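Local coordinates for protein aminoacyl-histidine dipeptidase (Vibrio alginolyticus, PDB 3MRU) that probably hydrolyses dipeptides, including aminoacyl-histidine substrates such as carnosine, as a zinc-dependent metallopeptidase of the M20C family, at residues V180-A185 and P427-I432; D340-V345 and W403-D408; E410-F415 and D449-G454. All blocks are in the same frame, centred on the assembly; numbering follows the deposited sequence.

Contact 1: V180-A185 and P427-I432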
loop_
_atom_site.group_PDB
_atom_site.type_symbol
_atom_site.label_atom_id
_atom_site.label_comp_id
_atom_site.label_asym_id
_atom_site.label_seq_id
_atom_site.Cartn_x
_atom_site.Cartn_y
_atom_site.Cartn_z
ATOM N N VAL A 180 -7.144 11.293 -8.422
ATOM C CA VAL A 180 -8.131 10.675 -7.551
ATOM C C VAL A 180 -8.065 9.146 -7.452
ATOM O O VAL A 180 -7.440 8.473 -8.279
ATOM C CB VAL A 180 -9.547 11.098 -7.935
ATOM C CG1 VAL A 180 -10.199 11.806 -6.784
ATOM C CG2 VAL A 180 -9.519 11.974 -9.173
ATOM N N TYR A 181 -8.718 8.625 -6.417
ATOM C CA TYR A 181 -8.775 7.197 -6.148
ATOM C C TYR A 181 -10.212 6.724 -6.029
ATOM O O TYR A 181 -11.001 7.294 -5.275
ATOM C CB TYR A 181 -7.985 6.839 -4.881
ATOM C CG TYR A 181 -6.495 6.998 -5.049
ATOM C CD1 TYR A 181 -5.719 7.568 -4.048
ATOM C CD2 TYR A 181 -5.863 6.604 -6.225
ATOM C CE1 TYR A 181 -4.347 7.736 -4.211
ATOM C CE2 TYR A 181 -4.506 6.758 -6.396
ATOM C CZ TYR A 181 -3.748 7.325 -5.391
ATOM O OH TYR A 181 -2.389 7.480 -5.568
ATOM N N MET A 182 -10.555 5.692 -6.791
ATOM C CA MET A 182 -11.899 5.135 -6.729
ATOM C C MET A 182 -11.875 3.697 -6.232
ATOM O O MET A 182 -12.936 3.067 -6.061
ATOM C CB MET A 182 -12.618 5.235 -8.075
ATOM C CG MET A 182 -11.881 4.607 -9.242
ATOM S SD MET A 182 -12.744 4.893 -10.801
ATOM C CE MET A 182 -14.367 4.157 -10.484
ATOM N N GLY A 183 -10.670 3.187 -5.987
ATOM C CA GLY A 183 -10.523 1.845 -5.467
ATOM C C GLY A 183 -9.105 1.495 -5.101
ATOM O O GLY A 183 -8.139 2.137 -5.561
ATOM N N CYS A 184 -8.983 0.459 -4.267
ATOM C CA CYS A 184 -7.679 -0.149 -3.979
ATOM C C CYS A 184 -7.773 -1.643 -3.684
ATOM O O CYS A 184 -8.855 -2.190 -3.504
ATOM C CB CYS A 184 -6.972 0.587 -2.833
ATOM S SG CYS A 184 -7.841 0.474 -1.294
ATOM N N ALA A 185 -6.611 -2.279 -3.637
ATOM C CA ALA A 185 -6.501 -3.697 -3.336
ATOM C C ALA A 185 -6.440 -3.984 -1.844
ATOM O O ALA A 185 -5.783 -3.272 -1.087
ATOM C CB ALA A 185 -5.268 -4.276 -4.030
ATOM N N PRO A 427 -9.274 14.902 -14.166
ATOM C CA PRO A 427 -8.197 14.511 -13.267
ATOM C C PRO A 427 -7.653 13.183 -13.728
ATOM O O PRO A 427 -8.258 12.544 -14.591
ATOM C CB PRO A 427 -8.870 14.471 -11.897
ATOM C CG PRO A 427 -10.311 14.242 -12.180
ATOM C CD PRO A 427 -10.604 14.822 -13.519
ATOM N N ASN A 428 -6.558 12.730 -13.128
ATOM C CA ASN A 428 -6.005 11.421 -13.453
ATOM C C ASN A 428 -6.580 10.416 -12.454
ATOM O O ASN A 428 -5.897 9.997 -11.520
ATOM C CB ASN A 428 -4.478 11.448 -13.381
ATOM C CG ASN A 428 -3.872 10.058 -13.330
ATOM O OD1 ASN A 428 -2.688 9.894 -13.035
ATOM N ND2 ASN A 428 -4.683 9.048 -13.620
ATOM N N ILE A 429 -7.841 10.040 -12.654
ATOM C CA ILE A 429 -8.531 9.107 -11.745
ATOM C C ILE A 429 -7.816 7.763 -11.785
ATOM O O ILE A 429 -7.398 7.331 -12.851
ATOM C CB ILE A 429 -10.012 8.891 -12.130
ATOM C CG1 ILE A 429 -10.822 10.160 -11.908
ATOM C CG2 ILE A 429 -10.659 7.778 -11.302
ATOM C CD1 ILE A 429 -12.193 10.188 -12.569
ATOM N N MET A 430 -7.677 7.106 -10.627
ATOM C CA MET A 430 -6.861 5.887 -10.518
ATOM C C MET A 430 -7.404 4.765 -9.638
ATOM O O MET A 430 -8.424 4.916 -8.959
ATOM C CB MET A 430 -5.469 6.234 -10.028
ATOM C CG MET A 430 -4.608 6.774 -11.099
ATOM S SD MET A 430 -2.903 6.805 -10.570
ATOM C CE MET A 430 -2.291 5.275 -11.302
ATOM N N VAL A 431 -6.709 3.631 -9.686
ATOM C CA VAL A 431 -6.922 2.507 -8.780
ATOM C C VAL A 431 -5.540 1.960 -8.455
ATOM O O VAL A 431 -4.851 1.476 -9.346
ATOM C CB VAL A 431 -7.791 1.393 -9.411
ATOM C CG1 VAL A 431 -7.820 0.173 -8.528
ATOM C CG2 VAL A 431 -9.189 1.867 -9.591
ATOM N N ILE A 432 -5.107 2.071 -7.204
ATOM C CA ILE A 432 -3.803 1.512 -6.844
ATOM C C ILE A 432 -3.945 0.104 -6.340
ATOM O O ILE A 432 -4.884 -0.235 -5.612
ATOM C CB ILE A 432 -2.932 2.340 -5.817
ATOM C CG1 ILE A 432 -3.776 3.255 -4.936
ATOM C CG2 ILE A 432 -1.831 3.108 -6.528
ATOM C CD1 ILE A 432 -4.584 2.538 -3.877
#
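Val180 and Met182 grip Met430 through their backbones, and the side chains around them close over the join. Val180 O accepts a bond from Met430 N at 2.7 Å, and Met430 O in turn accepts one from Met182 N at 3.1 Å. Further on, Ile432 N to Gly183 O and Ala185 N to Ile432 O make only weak bonds. Tyr181 pairs with Met430 and Cys184 with Ile432, so three steps on one strand match two on the other, consistent with the extra residue being taken up where the chain turns a corner at Met182.

Tyr181, Met430, Cys184 and Ile432 share one face of the sheet. The Tyr181 ring, with CG beside the backbone N (chi1 -69°), lies alongside Met430, whose CB meets the ring edge 3.8 Å from CE2. Ile432 CG1 sits over a ring face, 4.1 Å from the Tyr181 centroid, in a CH-pi contact that suits an aliphatic branch beside a broad aromatic. Val180, Met182 and Ile429 pack beside the strand pair. Val180 CG2 lies 3.5 Å from Ile429 CG1 and also reaches the Pro427 ring, while Met182 brings its flexible thioether to Ile429, SD lying 3.6 Å from CG2.

Beyond this shell, Phe415 and Tyr419 of helix 410-420 pack on Pro427, and Ser452 touches Tyr181. The side chain of Tyr181 is about 8 Å from that of the zinc ligand Asp173. The arrangement is a short parallel strand pairing at the start of the long strand 181-199, close to the dinuclear zinc site of the M20 fold.

Contact 2: D340-V345 and W403-D408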
loop_
_atom_site.group_PDB
_atom_site.type_symbol
_atom_site.label_atom_id
_atom_site.label_comp_id
_atom_site.label_asym_id
_atom_site.label_seq_id
_atom_site.Cartn_x
_atom_site.Cartn_y
_atom_site.Cartn_z
ATOM N N ASP A 340 -12.513 -5.699 -15.337
ATOM C CA ASP A 340 -13.303 -5.316 -16.504
ATOM C C ASP A 340 -14.102 -4.051 -16.237
ATOM O O ASP A 340 -14.463 -3.324 -17.168
ATOM C CB ASP A 340 -14.193 -6.464 -17.028
ATOM C CG ASP A 340 -14.860 -7.254 -15.914
ATOM O OD1 ASP A 340 -15.005 -8.503 -16.102
ATOM O OD2 ASP A 340 -15.215 -6.632 -14.861
ATOM N N GLU A 341 -14.355 -3.764 -14.967
ATOM C CA GLU A 341 -15.042 -2.530 -14.645
ATOM C C GLU A 341 -14.189 -1.315 -14.965
ATOM O O GLU A 341 -14.729 -0.273 -15.312
ATOM C CB GLU A 341 -15.546 -2.522 -13.223
ATOM C CG GLU A 341 -16.578 -1.471 -13.021
ATOM C CD GLU A 341 -17.616 -1.893 -12.025
ATOM O OE1 GLU A 341 -18.794 -1.443 -12.150
ATOM O OE2 GLU A 341 -17.248 -2.680 -11.117
ATOM N N VAL A 342 -12.873 -1.439 -14.858
ATOM C CA VAL A 342 -12.008 -0.320 -15.211
ATOM C C VAL A 342 -10.731 -0.380 -16.044
ATOM O O VAL A 342 -9.615 -0.261 -15.523
ATOM C CB VAL A 342 -11.482 0.384 -13.939
ATOM C CG1 VAL A 342 -10.750 1.675 -14.304
ATOM C CG2 VAL A 342 -12.608 0.671 -12.989
ATOM N N GLU A 343 -10.914 -0.573 -17.341
ATOM C CA GLU A 343 -10.030 0.034 -18.338
ATOM C C GLU A 343 -8.569 -0.314 -17.962
ATOM O O GLU A 343 -7.776 0.575 -17.684
ATOM C CB GLU A 343 -10.174 1.584 -18.449
ATOM C CG GLU A 343 -11.650 2.140 -18.502
ATOM C CD GLU A 343 -11.881 3.422 -17.648
ATOM O OE1 GLU A 343 -12.943 3.529 -16.984
ATOM O OE2 GLU A 343 -11.014 4.333 -17.625
ATOM N N GLY A 344 -8.218 -1.599 -17.940
ATOM C CA GLY A 344 -6.810 -2.024 -17.794
ATOM C C GLY A 344 -6.081 -2.050 -16.451
ATOM O O GLY A 344 -4.869 -1.843 -16.385
ATOM N N VAL A 345 -6.829 -2.343 -15.391
ATOM C CA VAL A 345 -6.338 -2.343 -14.022
ATOM C C VAL A 345 -6.305 -3.771 -13.518
ATOM O O VAL A 345 -7.225 -4.552 -13.802
ATOM C CB VAL A 345 -7.387 -1.528 -13.190
ATOM C CG1 VAL A 345 -7.190 -1.680 -11.675
ATOM C CG2 VAL A 345 -7.360 -0.068 -13.583
ATOM N N TRP A 403 -11.058 -2.221 -1.859
ATOM C CA TRP A 403 -12.081 -1.254 -2.219
ATOM C C TRP A 403 -12.428 -1.401 -3.710
ATOM O O TRP A 403 -11.668 -0.939 -4.576
ATOM C CB TRP A 403 -11.551 0.146 -1.873
ATOM C CG TRP A 403 -12.349 1.345 -2.348
ATOM C CD1 TRP A 403 -13.700 1.413 -2.619
ATOM C CD2 TRP A 403 -11.840 2.669 -2.555
ATOM N NE1 TRP A 403 -14.039 2.681 -3.019
ATOM C CE2 TRP A 403 -12.923 3.476 -2.980
ATOM C CE3 TRP A 403 -10.564 3.249 -2.432
ATOM C CZ2 TRP A 403 -12.772 4.832 -3.279
ATOM C CZ3 TRP A 403 -10.410 4.590 -2.736
ATOM C CH2 TRP A 403 -11.514 5.370 -3.150
ATOM N N LYS A 404 -13.565 -2.042 -4.014
ATOM C CA LYS A 404 -13.909 -2.307 -5.412
ATOM C C LYS A 404 -14.379 -1.058 -6.145
ATOM O O LYS A 404 -15.274 -0.365 -5.676
ATOM C CB LYS A 404 -14.896 -3.492 -5.558
ATOM C CG LYS A 404 -16.417 -3.188 -5.539
ATOM C CD LYS A 404 -17.266 -4.472 -5.515
ATOM C CE LYS A 404 -16.957 -5.283 -4.251
ATOM N NZ LYS A 404 -17.931 -6.377 -3.945
ATOM N N PRO A 405 -13.759 -0.754 -7.291
ATOM C CA PRO A 405 -14.155 0.418 -8.064
ATOM C C PRO A 405 -15.474 0.252 -8.846
ATOM O O PRO A 405 -15.601 -0.621 -9.702
ATOM C CB PRO A 405 -12.966 0.629 -9.011
ATOM C CG PRO A 405 -12.364 -0.713 -9.180
ATOM C CD PRO A 405 -12.647 -1.488 -7.918
ATOM N N ASP A 406 -16.446 1.100 -8.532
ATOM C CA ASP A 406 -17.708 1.174 -9.270
ATOM C C ASP A 406 -17.654 2.273 -10.331
ATOM O O ASP A 406 -17.574 3.464 -10.002
ATOM C CB ASP A 406 -18.871 1.434 -8.314
ATOM C CG ASP A 406 -20.167 1.775 -9.045
ATOM O OD1 ASP A 406 -20.475 1.120 -10.082
ATOM O OD2 ASP A 406 -20.877 2.700 -8.576
ATOM N N ALA A 407 -17.721 1.866 -11.598
ATOM C CA ALA A 407 -17.620 2.805 -12.708
ATOM C C ALA A 407 -18.834 3.708 -12.849
ATOM O O ALA A 407 -19.986 3.261 -12.763
ATOM C CB ALA A 407 -17.434 2.081 -14.001
ATOM N N ASP A 408 -18.537 4.991 -13.040
ATOM C CA ASP A 408 -19.515 6.075 -13.017
ATOM C C ASP A 408 -20.505 5.985 -11.849
ATOM O O ASP A 408 -21.714 6.187 -12.016
ATOM C CB ASP A 408 -20.230 6.272 -14.360
ATOM C CG ASP A 408 -20.143 7.717 -14.852
ATOM O OD1 ASP A 408 -19.120 8.388 -14.554
ATOM O OD2 ASP A 408 -21.086 8.182 -15.534
#
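Glu341 reaches across to Pro405, Asp406 and Ala407 with a side chain that does two different jobs along its length. With chi1 at -163° the chain extends toward 405-407, and Glu341 CG lies 3.8 Å from Ala407 CB. The small alanine methyl lets the aliphatic part of the glutamate come alongside the backbone. A bend at chi2 then turns the carboxylate toward the 405-407 backbone.

What it meets there is not a matched partner. Glu341 OE2 and Pro405 O, modelled 3.0 Å apart, are both acceptors and form no hydrogen bond. Glu341 OE1 also lies 3.7 Å from Asp406 OD1, the two carboxylate planes being turned 72° against each other. Such a pair of like charges might raise the affinity of either group for a proton, but both residues are exposed, where solvent can screen them, and Glu341 also touches a crystal neighbour; its carboxylate position therefore deserves caution.

Deeper in, the chemistry becomes apolar. Val342 CG2, set beside the backbone N, packs obliquely on the Pro405 ring, 4.0 Å from CB and only slightly farther from CG. A branched valine and a rigid proline suit this buried place, since neither has a polar end to satisfy. Pro405 is also covered by Leu371, Met182 and Val431.

Away from the metal site, the contact thus sets the turn of a beta hairpin, between strands 334-338 and 346-358 of the large branched sheet that also includes strand 181-199, against the connection leading from strand 393-400 into helix 410-420, which itself packs on the metal-binding sheet.

Contact 3: E410-F415 and D449-G454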
loop_
_atom_site.group_PDB
_atom_site.type_symbol
_atom_site.label_atom_id
_atom_site.label_comp_id
_atom_site.label_asym_id
_atom_site.label_seq_id
_atom_site.Cartn_x
_atom_site.Cartn_y
_atom_site.Cartn_z
ATOM N N GLU A 410 -22.002 7.813 -8.696
ATOM C CA GLU A 410 -22.419 9.217 -8.549
ATOM C C GLU A 410 -21.286 10.233 -8.378
ATOM O O GLU A 410 -21.150 11.193 -9.153
ATOM C CB GLU A 410 -23.264 9.367 -7.271
ATOM C CG GLU A 410 -24.538 8.513 -7.200
ATOM C CD GLU A 410 -25.352 8.787 -5.929
ATOM O OE1 GLU A 410 -24.815 8.609 -4.805
ATOM O OE2 GLU A 410 -26.535 9.178 -6.058
ATOM N N ILE A 411 -20.464 9.958 -7.359
ATOM C CA ILE A 411 -19.451 10.877 -6.835
ATOM C C ILE A 411 -18.210 10.896 -7.730
ATOM O O ILE A 411 -17.650 11.955 -7.997
ATOM C CB ILE A 411 -19.129 10.620 -5.319
ATOM C CG1 ILE A 411 -18.781 11.925 -4.572
ATOM C CG2 ILE A 411 -18.168 9.445 -5.097
ATOM C CD1 ILE A 411 -17.483 12.612 -5.014
ATOM N N MET A 412 -17.800 9.740 -8.228
ATOM C CA MET A 412 -16.720 9.718 -9.187
ATOM C C MET A 412 -17.088 10.561 -10.397
ATOM O O MET A 412 -16.273 11.353 -10.868
ATOM C CB MET A 412 -16.393 8.286 -9.610
ATOM C CG MET A 412 -15.014 8.142 -10.281
ATOM S SD MET A 412 -13.683 9.117 -9.490
ATOM C CE MET A 412 -13.866 8.671 -7.756
ATOM N N ALA A 413 -18.324 10.382 -10.871
ATOM C CA ALA A 413 -18.825 11.066 -12.060
ATOM C C ALA A 413 -18.804 12.561 -11.840
ATOM O O ALA A 413 -18.254 13.322 -12.651
ATOM C CB ALA A 413 -20.232 10.608 -12.380
ATOM N N ILE A 414 -19.397 12.965 -10.720
ATOM C CA ILE A 414 -19.432 14.361 -10.316
ATOM C C ILE A 414 -18.032 14.927 -10.273
ATOM O O ILE A 414 -17.689 15.790 -11.077
ATOM C CB ILE A 414 -20.114 14.529 -8.973
ATOM C CG1 ILE A 414 -21.601 14.257 -9.150
ATOM C CG2 ILE A 414 -19.900 15.923 -8.451
ATOM C CD1 ILE A 414 -22.409 15.183 -10.114
ATOM N N PHE A 415 -17.222 14.400 -9.361
ATOM C CA PHE A 415 -15.866 14.848 -9.198
ATOM C C PHE A 415 -15.227 15.031 -10.555
ATOM O O PHE A 415 -14.613 16.052 -10.828
ATOM C CB PHE A 415 -15.073 13.838 -8.379
ATOM C CG PHE A 415 -13.678 14.284 -8.064
ATOM C CD1 PHE A 415 -12.696 14.294 -9.042
ATOM C CD2 PHE A 415 -13.347 14.686 -6.781
ATOM C CE1 PHE A 415 -11.428 14.708 -8.752
ATOM C CE2 PHE A 415 -12.074 15.098 -6.478
ATOM C CZ PHE A 415 -11.112 15.111 -7.469
ATOM N N ASP A 449 -19.996 4.635 -1.469
ATOM C CA ASP A 449 -18.911 4.815 -2.432
ATOM C C ASP A 449 -18.123 6.009 -1.930
ATOM O O ASP A 449 -18.537 6.661 -0.961
ATOM C CB ASP A 449 -19.463 5.161 -3.812
ATOM C CG ASP A 449 -20.266 6.458 -3.804
ATOM O OD1 ASP A 449 -20.890 6.765 -2.744
ATOM O OD2 ASP A 449 -20.272 7.166 -4.860
ATOM N N MET A 450 -17.012 6.316 -2.597
ATOM C CA MET A 450 -16.112 7.332 -2.098
ATOM C C MET A 450 -14.996 7.721 -3.042
ATOM O O MET A 450 -14.858 7.176 -4.138
ATOM C CB MET A 450 -15.523 6.888 -0.757
ATOM C CG MET A 450 -14.994 5.476 -0.711
ATOM S SD MET A 450 -14.774 4.911 0.986
ATOM C CE MET A 450 -16.502 4.750 1.483
ATOM N N VAL A 451 -14.218 8.701 -2.592
ATOM C CA VAL A 451 -13.143 9.281 -3.369
ATOM C C VAL A 451 -12.038 9.672 -2.421
ATOM O O VAL A 451 -12.275 9.931 -1.252
ATOM C CB VAL A 451 -13.565 10.564 -4.143
ATOM C CG1 VAL A 451 -12.633 10.797 -5.309
ATOM C CG2 VAL A 451 -14.952 10.458 -4.671
ATOM N N SER A 452 -10.833 9.727 -2.961
ATOM C CA SER A 452 -9.678 10.143 -2.234
ATOM C C SER A 452 -8.819 11.017 -3.140
ATOM O O SER A 452 -8.328 10.568 -4.163
ATOM C CB SER A 452 -8.905 8.914 -1.750
ATOM O OG SER A 452 -7.495 9.131 -1.779
ATOM N N PHE A 453 -8.650 12.270 -2.739
ATOM C CA PHE A 453 -7.783 13.231 -3.422
ATOM C C PHE A 453 -7.296 14.255 -2.389
ATOM O O PHE A 453 -7.960 14.479 -1.360
ATOM C CB PHE A 453 -8.631 14.139 -4.293
ATOM C CG PHE A 453 -9.659 14.895 -3.511
ATOM C CD1 PHE A 453 -10.675 14.217 -2.842
ATOM C CD2 PHE A 453 -9.593 16.269 -3.402
ATOM C CE1 PHE A 453 -11.628 14.905 -2.089
ATOM C CE2 PHE A 453 -10.536 16.966 -2.658
ATOM C CZ PHE A 453 -11.556 16.288 -2.001
ATOM N N GLY A 454 -6.162 14.892 -2.675
ATOM C CA GLY A 454 -5.650 15.960 -1.829
ATOM C C GLY A 454 -4.600 16.834 -2.482
ATOM O O GLY A 454 -4.320 16.683 -3.656
#
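Ile411 overlaps Val451 with its two outer branches: CD1 and CG2 both come up to the single methyl CG2 of Val451, the former at 3.3 Å. The other valine methyl, CG1, takes the end of Met412, whose CE lies 3.5 Å away. Met412 starts off to one side of the contact, but bends at chi2 and chi3 fold its tip back onto the strand; an unbranched, pliable chain suits that detour. Beta-branched Val451 thus fits between two helix residues, and Phe415 lays a ring face over its CG1 as well.

One turn along the helix, Phe415 reaches beyond Val451 to Phe453. A chi1 near -175° swings the Phe415 ring out from the helix toward the strand, and its CE2 edge points onto the face of Phe453, 3.8 Å from CG. The two rings make an edge-to-face pair with centroids 5.4 Å apart and planes at 66°.

At the opposite end Asp449 turns its carboxylate toward the first turn of the helix, where OD2 meets the CG2 methyl of Ile411. The amino end of the helix would probably favour this negative charge, an effect partly offset by the nearby Glu410 carboxylate; no hydrogen bond joins the two segments.

The axes of the short segments 410-415 and 449-452 approach to 7.8 Å at an angle of 37°. Helix 469-485 packs against the same cluster, with Leu482 on Ile411 and Met479 on Phe453, and Val451 is backbone-bonded to Leu169 and Asn171. This is helix-on-sheet packing at the outermost strand of the mixed sheet, as in the alpha/beta catalytic domain of zinc exopeptidases.

Contact 3 is the buried one, contact 1 is partly buried, and contact 2 grades from apolar packing to an exposed acidic rim. Their chemistry follows: backbone hydrogen bonds define the strand pairing of contact 1, whereas contacts 2 and 3 have none across them and rely on side chains. Trp403, at the start of the 403-408 segment though not in its contact with 340-345, packs on 180-185 and on Met450 and so ties that linker to contacts 1 and 3. Val180 joins contacts 1 and 3 directly through Val451. Helix 410-420 follows the linker of contact 2 and precedes strand 430-432 of contact 1. Contacts 1 and 3 lie near the zinc ligand Asp173.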